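Local coordinates for protein frataxin homolog, mitochondrial (Saccharomyces cerevisiae, PDB 3OEQ) that delivers ferrous iron for heme and iron-sulfur cluster assembly, oxidises it to ferric iron, and stores it as a mineral by forming oligomers, at residues A[24-29]-A[96-101]; A[46-51]-A[60-65]. The protein carries 1 engineered substitution. All blocks are in the same frame, centred on the assembly; numbering follows the deposited sequence.

Overall arrangement
Both contacts belong to the frataxin-like domain, an alpha/beta sandwich in which two helices pack on one antiparallel sheet. Contact 1 joins the start of helix 25-37 to strand 98-100, an outermost strand of the sheet in this chain. Contact 2 pairs the start of strand 50-53, at the other border, with the end of strand 57-61. Their centres lie 23 Å apart and their nearest atoms about 11 Å apart, so they do not touch. Both segments of contact 2 fall within the 66 residues that separate those of contact 1. Only eight residues separate the segments of contact 2, making it local to a hairpin; contact 1 brings the start of the first helix onto the last strand.

Contact 1 of 2, residues A[24-29]-A[96-101]; sequences EEADDY and GEWVSL
Tyr29 and Trp98 form the dense part of this contact. Tyr29 lies just past the first turn of helix 25-37, and its ring meets the five-membered ring of Trp98. The centroids are 4.6 Å apart and the planes stand at 58°, an oblique pairing. The two side chains come from opposite sides and overlap, bringing Tyr29 CD1 close to Trp98 CD1 and NE1. Trp98 places CG beside its backbone N and anti to its carbonyl carbon (chi1 -67°), and the indole runs out toward the helix. Its far end meets the start of the helix: CZ2 lies 3.4 Å from Ala26 N, and CH2 is 3.8 Å from the Ala26 methyl CB. A serine here would probably leave a gap under the first helical turn and deprive the Tyr29 ring of its aromatic neighbour. The polar margin is looser. Glu97 OE2 reaches the edge of the Tyr29 ring at CE1, 3.5 Å away, with the carboxylate almost perpendicular to the ring. The same oxygen takes a weak hydrogen bond from Trp98 N. Glu25 offers CB to Trp98 CZ2 at 4.0 Å, then turns its carboxylate away toward a long, weak ion pair with Arg90 of the third subunit. Tyr29 OH is hydrogen-bonded to Thr108 of helix 107-120. Leu107 of that helix touches Tyr29 and Trp98, and Leu93 of strand 87-93 packs against Glu25 and Trp98.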
ATOM      1  N   GLU A  24      -9.977   0.646  10.644  1.00 52.49           N
ATOM      2  CA  GLU A  24      -9.541   0.501   9.281  1.00 51.59           C
ATOM      3  C   GLU A  24     -10.405   1.337   8.375  1.00 51.66           C
ATOM      4  O   GLU A  24     -11.628   1.231   8.409  1.00 52.11           O
ATOM      5  CB  GLU A  24      -9.740  -0.923   8.852  1.00 50.97           C
ATOM      6  CG  GLU A  24      -9.087  -1.918   9.707  1.00 52.00           C
ATOM      7  CD  GLU A  24      -8.151  -2.777   8.891  1.00 52.02           C
ATOM      8  OE1 GLU A  24      -8.033  -3.965   9.280  1.00 52.97           O
ATOM      9  OE2 GLU A  24      -7.578  -2.262   7.875  1.00 50.01           O
ATOM     10  N   GLU A  25      -9.788   2.150   7.536  1.00 51.73           N
ATOM     11  CA  GLU A  25     -10.545   3.035   6.705  1.00 52.17           C
ATOM     12  C   GLU A  25     -11.444   2.261   5.734  1.00 51.47           C
ATOM     13  O   GLU A  25     -12.532   2.708   5.355  1.00 52.21           O
ATOM     14  CB  GLU A  25      -9.594   3.981   6.009  1.00 53.01           C
ATOM     15  CG  GLU A  25      -8.167   3.485   6.046  1.00 53.40           C
ATOM     16  CD  GLU A  25      -7.414   3.952   7.245  1.00 54.17           C
ATOM     17  OE1 GLU A  25      -7.101   5.161   7.316  1.00 56.14           O
ATOM     18  OE2 GLU A  25      -7.117   3.105   8.099  1.00 54.04           O
ATOM     19  N   ALA A  26     -11.002   1.071   5.365  1.00 50.60           N
ATOM     20  CA  ALA A  26     -11.847   0.140   4.626  1.00 49.95           C
ATOM     21  C   ALA A  26     -13.046  -0.338   5.443  1.00 50.57           C
ATOM     22  O   ALA A  26     -14.144  -0.419   4.905  1.00 51.27           O
ATOM     23  CB  ALA A  26     -11.043  -1.023   4.148  1.00 49.12           C
ATOM     24  N   ASP A  27     -12.834  -0.650   6.730  1.00 50.81           N
ATOM     25  CA  ASP A  27     -13.913  -0.998   7.661  1.00 51.54           C
ATOM     26  C   ASP A  27     -14.973   0.111   7.770  1.00 52.85           C
ATOM     27  O   ASP A  27     -16.176  -0.150   7.672  1.00 53.72           O
ATOM     28  CB  ASP A  27     -13.360  -1.372   9.037  1.00 51.75           C
ATOM     29  CG  ASP A  27     -13.146  -2.870   9.208  1.00 51.08           C
ATOM     30  OD1 ASP A  27     -12.716  -3.289  10.279  1.00 51.51           O
ATOM     31  OD2 ASP A  27     -13.407  -3.646   8.284  1.00 51.10           O
ATOM     32  N   ASP A  28     -14.495   1.341   7.928  1.00 53.23           N
ATOM     33  CA  ASP A  28     -15.320   2.539   7.926  1.00 54.78           C
ATOM     34  C   ASP A  28     -16.201   2.614   6.700  1.00 55.44           C
ATOM     35  O   ASP A  28     -17.388   2.921   6.810  1.00 57.44           O
ATOM     36  CB  ASP A  28     -14.446   3.800   7.979  1.00 54.98           C
ATOM     37  CG  ASP A  28     -14.087   4.235   9.399  1.00 55.45           C
ATOM     38  OD1 ASP A  28     -14.585   3.658  10.403  1.00 54.96           O
ATOM     39  OD2 ASP A  28     -13.282   5.180   9.474  1.00 55.85           O
ATOM     40  N   TYR A  29     -15.620   2.337   5.528  1.00 54.47           N
ATOM     41  CA  TYR A  29     -16.346   2.427   4.245  1.00 54.73           C
ATOM     42  C   TYR A  29     -17.476   1.432   4.140  1.00 55.27           C
ATOM     43  O   TYR A  29     -18.577   1.769   3.760  1.00 56.88           O
ATOM     44  CB  TYR A  29     -15.396   2.234   3.076  1.00 53.38           C
ATOM     45  CG  TYR A  29     -16.019   2.590   1.763  1.00 53.98           C
ATOM     46  CD1 TYR A  29     -16.030   3.897   1.317  1.00 55.26           C
ATOM     47  CD2 TYR A  29     -16.582   1.621   0.956  1.00 54.03           C
ATOM     48  CE1 TYR A  29     -16.594   4.233   0.112  1.00 56.23           C
ATOM     49  CE2 TYR A  29     -17.148   1.950  -0.251  1.00 54.88           C
ATOM     50  CZ  TYR A  29     -17.150   3.263  -0.661  1.00 55.83           C
ATOM     51  OH  TYR A  29     -17.712   3.602  -1.855  1.00 57.71           O
ATOM     52  N   GLY A  96      -9.015  10.829   0.350  1.00 61.19           N
ATOM     53  CA  GLY A  96     -10.182  10.592   1.156  1.00 60.29           C
ATOM     54  C   GLY A  96     -11.231   9.766   0.458  1.00 59.36           C
ATOM     55  O   GLY A  96     -12.148   9.304   1.103  1.00 58.69           O
ATOM     56  N   GLU A  97     -11.127   9.574  -0.853  1.00 59.77           N
ATOM     57  CA  GLU A  97     -12.049   8.630  -1.503  1.00 58.94           C
ATOM     58  C   GLU A  97     -11.363   7.432  -2.188  1.00 56.97           C
ATOM     59  O   GLU A  97     -10.191   7.486  -2.524  1.00 57.06           O
ATOM     60  CB  GLU A  97     -13.132   9.337  -2.367  1.00 61.25           C
ATOM     61  CG  GLU A  97     -14.434   8.483  -2.707  1.00 60.56           C
ATOM     62  CD  GLU A  97     -15.385   8.183  -1.547  1.00 59.25           C
ATOM     63  OE1 GLU A  97     -16.451   8.824  -1.482  1.00 61.10           O
ATOM     64  OE2 GLU A  97     -15.091   7.287  -0.744  1.00 56.31           O
ATOM     65  N   TRP A  98     -12.127   6.353  -2.338  1.00 55.79           N
ATOM     66  CA  TRP A  98     -11.655   5.038  -2.763  1.00 53.94           C
ATOM     67  C   TRP A  98     -11.683   4.878  -4.266  1.00 54.33           C
ATOM     68  O   TRP A  98     -12.712   4.916  -4.895  1.00 55.11           O
ATOM     69  CB  TRP A  98     -12.471   3.923  -2.084  1.00 52.72           C
ATOM     70  CG  TRP A  98     -12.259   3.851  -0.616  1.00 52.57           C
ATOM     71  CD1 TRP A  98     -12.912   4.554   0.337  1.00 53.47           C
ATOM     72  CD2 TRP A  98     -11.294   3.043   0.071  1.00 52.12           C
ATOM     73  NE1 TRP A  98     -12.424   4.245   1.569  1.00 52.96           N
ATOM     74  CE2 TRP A  98     -11.432   3.312   1.436  1.00 51.95           C
ATOM     75  CE3 TRP A  98     -10.323   2.120  -0.339  1.00 50.36           C
ATOM     76  CZ2 TRP A  98     -10.637   2.697   2.386  1.00 50.55           C
ATOM     77  CZ3 TRP A  98      -9.552   1.529   0.599  1.00 47.98           C
ATOM     78  CH2 TRP A  98      -9.703   1.813   1.934  1.00 48.62           C
ATOM     79  N   VAL A  99     -10.511   4.621  -4.803  1.00 54.33           N
ATOM     80  CA  VAL A  99     -10.176   4.826  -6.192  1.00 55.40           C
ATOM     81  C   VAL A  99      -9.516   3.591  -6.752  1.00 54.32           C
ATOM     82  O   VAL A  99      -8.699   2.962  -6.113  1.00 53.43           O
ATOM     83  CB  VAL A  99      -9.260   6.076  -6.309  1.00 57.27           C
ATOM     84  CG1 VAL A  99      -8.038   5.852  -7.193  1.00 57.84           C
ATOM     85  CG2 VAL A  99     -10.085   7.295  -6.712  1.00 59.18           C
ATOM     86  N   SER A 100      -9.917   3.244  -7.956  1.00 55.14           N
ATOM     87  CA  SER A 100      -9.383   2.115  -8.701  1.00 54.65           C
ATOM     88  C   SER A 100      -7.895   2.221  -9.069  1.00 55.29           C
ATOM     89  O   SER A 100      -7.449   3.201  -9.642  1.00 57.07           O
ATOM     90  CB  SER A 100     -10.241   1.930  -9.947  1.00 55.46           C
ATOM     91  OG  SER A 100      -9.514   1.360 -10.998  1.00 56.55           O
ATOM     92  N   LEU A 101      -7.140   1.184  -8.735  1.00 54.40           N
ATOM     93  CA  LEU A 101      -5.754   1.048  -9.196  1.00 55.47           C
ATOM     94  C   LEU A 101      -5.683   0.982 -10.714  1.00 56.68           C
ATOM     95  O   LEU A 101      -4.828   1.612 -11.304  1.00 58.36           O
ATOM     96  CB  LEU A 101      -5.050  -0.147  -8.544  1.00 54.34           C
ATOM     97  CG  LEU A 101      -4.945  -0.124  -7.006  1.00 53.66           C
ATOM     98  CD1 LEU A 101      -4.303  -1.385  -6.481  1.00 53.23           C
ATOM     99  CD2 LEU A 101      -4.210   1.069  -6.455  1.00 55.53           C
TER

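Contact 2 of 2, residues A[46-51]-A[60-65]; sequences DCIPDV and LEIPAF
Glu61 and Asp50 face each other across the open end of the beta hairpin formed by strands 50-53 and 57-61, at one border of the frataxin sheet. Glu61 N donates a hydrogen bond to Asp50 O, 3.0 Å long and bent to 133° at the hydrogen. The side chain of Glu61 rises from the sheet on the same face as Asp50, crossing the Pro49 ring at about a right angle. Its CB lies 3.7 Å from Asp50 O and also meets Pro49 CG. CG then packs on Asp50 CB at 3.7 Å. The chain bends at chi2 (-100°), and the carboxylate ends among other acids. Its OE1 stands 5.6 Å from Asp50 OD2, and OE2 is close to Glu13 of the second subunit, whose Pro11 also packs on Glu61. The next pair, Val51 and Leu60, is antiparallel and non-hydrogen-bonded. Their side chains lie side by side on the opposite face, where Val51 CG1 meets Leu60 CD1 and both residues pack against Leu37 of helix 25-37. Beyond the paired strands the two segments stay close through apolar groups. Ile48 and Ile62 lie flank to flank with a common heading, with CG2 of Ile48 3.8 Å from CG1 of Ile62. Ile62 also touches Tyr68 of strand 68-71, which joins this end to the sheet. The proline rings of Pro49 and Pro63 approach each other, and Pro63 CG lies 3.7 Å from Pro49 CD.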
ATOM      1  N   ASP A  46     -38.634  -4.836  -6.284  1.00118.45           N
ATOM      2  CA  ASP A  46     -38.536  -6.229  -5.849  1.00117.85           C
ATOM      3  C   ASP A  46     -37.035  -6.629  -5.770  1.00110.65           C
ATOM      4  O   ASP A  46     -36.641  -7.426  -4.919  1.00108.60           O
ATOM      5  CB  ASP A  46     -39.300  -7.168  -6.801  1.00121.77           C
ATOM      6  N   CYS A  47     -36.212  -5.967  -6.589  1.00107.36           N
ATOM      7  CA  CYS A  47     -35.015  -6.537  -7.233  1.00102.43           C
ATOM      8  C   CYS A  47     -33.601  -6.364  -6.605  1.00 96.05           C
ATOM      9  O   CYS A  47     -32.584  -6.574  -7.288  1.00 92.07           O
ATOM     10  CB  CYS A  47     -34.975  -6.015  -8.667  1.00103.04           C
ATOM     11  SG  CYS A  47     -34.938  -4.209  -8.673  1.00104.60           S
ATOM     12  N   ILE A  48     -33.537  -5.989  -5.330  1.00 95.31           N
ATOM     13  CA  ILE A  48     -32.306  -6.102  -4.544  1.00 89.90           C
ATOM     14  C   ILE A  48     -32.641  -6.676  -3.156  1.00 91.16           C
ATOM     15  O   ILE A  48     -32.663  -5.936  -2.171  1.00 91.17           O
ATOM     16  CB  ILE A  48     -31.500  -4.750  -4.473  1.00 86.80           C
ATOM     17  CG1 ILE A  48     -32.058  -3.774  -3.448  1.00 88.51           C
ATOM     18  CG2 ILE A  48     -31.464  -4.050  -5.825  1.00 87.54           C
ATOM     19  CD1 ILE A  48     -31.390  -2.419  -3.498  1.00 86.04           C
ATOM     20  N   PRO A  49     -32.921  -8.003  -3.076  1.00 92.58           N
ATOM     21  CA  PRO A  49     -33.519  -8.631  -1.871  1.00 95.37           C
ATOM     22  C   PRO A  49     -32.675  -8.701  -0.588  1.00 92.30           C
ATOM     23  O   PRO A  49     -33.255  -8.789   0.496  1.00 94.91           O
ATOM     24  CB  PRO A  49     -33.872 -10.052  -2.343  1.00 97.24           C
ATOM     25  CG  PRO A  49     -32.936 -10.322  -3.456  1.00 93.58           C
ATOM     26  CD  PRO A  49     -32.704  -8.994  -4.145  1.00 92.07           C
ATOM     27  N   ASP A  50     -31.337  -8.682  -0.711  1.00 87.26           N
ATOM     28  CA  ASP A  50     -30.418  -8.896   0.424  1.00 84.19           C
ATOM     29  C   ASP A  50     -29.056  -8.206   0.283  1.00 79.33           C
ATOM     30  O   ASP A  50     -28.470  -8.157  -0.794  1.00 77.07           O
ATOM     31  CB  ASP A  50     -30.203 -10.392   0.666  1.00 84.18           C
ATOM     32  CG  ASP A  50     -29.830 -10.712   2.105  1.00 83.69           C
ATOM     33  OD1 ASP A  50     -29.726  -9.808   2.954  1.00 83.12           O
ATOM     34  OD2 ASP A  50     -29.651 -11.898   2.400  1.00 84.32           O
ATOM     35  N   VAL A  51     -28.603  -7.636   1.402  1.00 78.33           N
ATOM     36  CA  VAL A  51     -27.209  -7.273   1.679  1.00 74.01           C
ATOM     37  C   VAL A  51     -26.847  -7.987   2.989  1.00 74.22           C
ATOM     38  O   VAL A  51     -27.638  -7.980   3.937  1.00 77.15           O
ATOM     39  CB  VAL A  51     -27.005  -5.753   1.894  1.00 72.89           C
ATOM     40  CG1 VAL A  51     -26.172  -5.156   0.811  1.00 69.70           C
ATOM     41  CG2 VAL A  51     -28.317  -5.030   2.038  1.00 76.55           C
ATOM     42  N   LEU A  60     -23.967  -8.692  -1.900  1.00 64.15           N
ATOM     43  CA  LEU A  60     -25.124  -7.933  -2.336  1.00 66.69           C
ATOM     44  C   LEU A  60     -25.892  -8.657  -3.461  1.00 68.97           C
ATOM     45  O   LEU A  60     -25.450  -8.641  -4.608  1.00 67.81           O
ATOM     46  CB  LEU A  60     -24.711  -6.504  -2.726  1.00 65.17           C
ATOM     47  CG  LEU A  60     -25.731  -5.547  -3.352  1.00 67.80           C
ATOM     48  CD1 LEU A  60     -26.784  -5.144  -2.366  1.00 70.64           C
ATOM     49  CD2 LEU A  60     -25.077  -4.317  -3.990  1.00 65.91           C
ATOM     50  N   GLU A  61     -27.022  -9.294  -3.108  1.00 72.46           N
ATOM     51  CA  GLU A  61     -27.975  -9.900  -4.081  1.00 75.66           C
ATOM     52  C   GLU A  61     -28.725  -8.891  -4.932  1.00 77.38           C
ATOM     53  O   GLU A  61     -29.445  -8.036  -4.443  1.00 79.32           O
ATOM     54  CB  GLU A  61     -29.033 -10.763  -3.399  1.00 79.83           C
ATOM     55  CG  GLU A  61     -28.512 -11.710  -2.366  1.00 79.72           C
ATOM     56  CD  GLU A  61     -28.370 -13.082  -2.899  1.00 80.42           C
ATOM     57  OE1 GLU A  61     -29.358 -13.828  -2.897  1.00 84.90           O
ATOM     58  OE2 GLU A  61     -27.258 -13.405  -3.313  1.00 78.16           O
ATOM     59  N   ILE A  62     -28.561  -9.029  -6.228  1.00 76.96           N
ATOM     60  CA  ILE A  62     -29.217  -8.178  -7.172  1.00 79.03           C
ATOM     61  C   ILE A  62     -29.527  -9.103  -8.356  1.00 80.82           C
ATOM     62  O   ILE A  62     -28.705  -9.190  -9.279  1.00 78.82           O
ATOM     63  CB  ILE A  62     -28.313  -6.979  -7.543  1.00 75.89           C
ATOM     64  CG1 ILE A  62     -28.263  -5.979  -6.396  1.00 74.43           C
ATOM     65  CG2 ILE A  62     -28.783  -6.294  -8.817  1.00 78.11           C
ATOM     66  CD1 ILE A  62     -27.545  -4.746  -6.754  1.00 72.07           C
ATOM     67  N   PRO A  63     -30.712  -9.797  -8.326  1.00 85.01           N
ATOM     68  CA  PRO A  63     -31.110 -10.896  -9.218  1.00 86.90           C
ATOM     69  C   PRO A  63     -31.086 -10.517 -10.678  1.00 87.15           C
ATOM     70  O   PRO A  63     -30.761 -11.349 -11.502  1.00 86.70           O
ATOM     71  CB  PRO A  63     -32.538 -11.185  -8.784  1.00 92.44           C
ATOM     72  CG  PRO A  63     -32.592 -10.685  -7.396  1.00 92.12           C
ATOM     73  CD  PRO A  63     -31.832  -9.437  -7.444  1.00 88.63           C
ATOM     74  N   ALA A  64     -31.418  -9.268 -10.993  1.00 88.15           N
ATOM     75  CA  ALA A  64     -31.180  -8.709 -12.327  1.00 87.97           C
ATOM     76  C   ALA A  64     -29.789  -9.043 -12.931  1.00 83.57           C
ATOM     77  O   ALA A  64     -29.694  -9.410 -14.102  1.00 84.00           O
ATOM     78  CB  ALA A  64     -31.421  -7.195 -12.307  1.00 88.66           C
ATOM     79  N   PHE A  65     -28.723  -8.935 -12.121  1.00 79.70           N
ATOM     80  CA  PHE A  65     -27.324  -9.123 -12.592  1.00 75.75           C
ATOM     81  C   PHE A  65     -26.549 -10.343 -12.068  1.00 73.17           C
ATOM     82  O   PHE A  65     -25.656 -10.843 -12.729  1.00 70.88           O
ATOM     83  CB  PHE A  65     -26.507  -7.862 -12.337  1.00 73.28           C
ATOM     84  CG  PHE A  65     -27.175  -6.607 -12.809  1.00 76.61           C
ATOM     85  CD1 PHE A  65     -27.572  -6.468 -14.156  1.00 79.81           C
ATOM     86  CD2 PHE A  65     -27.414  -5.558 -11.919  1.00 76.81           C
ATOM     87  CE1 PHE A  65     -28.196  -5.293 -14.604  1.00 82.47           C
ATOM     88  CE2 PHE A  65     -28.030  -4.387 -12.343  1.00 79.98           C
ATOM     89  CZ  PHE A  65     -28.425  -4.248 -13.696  1.00 82.94           C
TER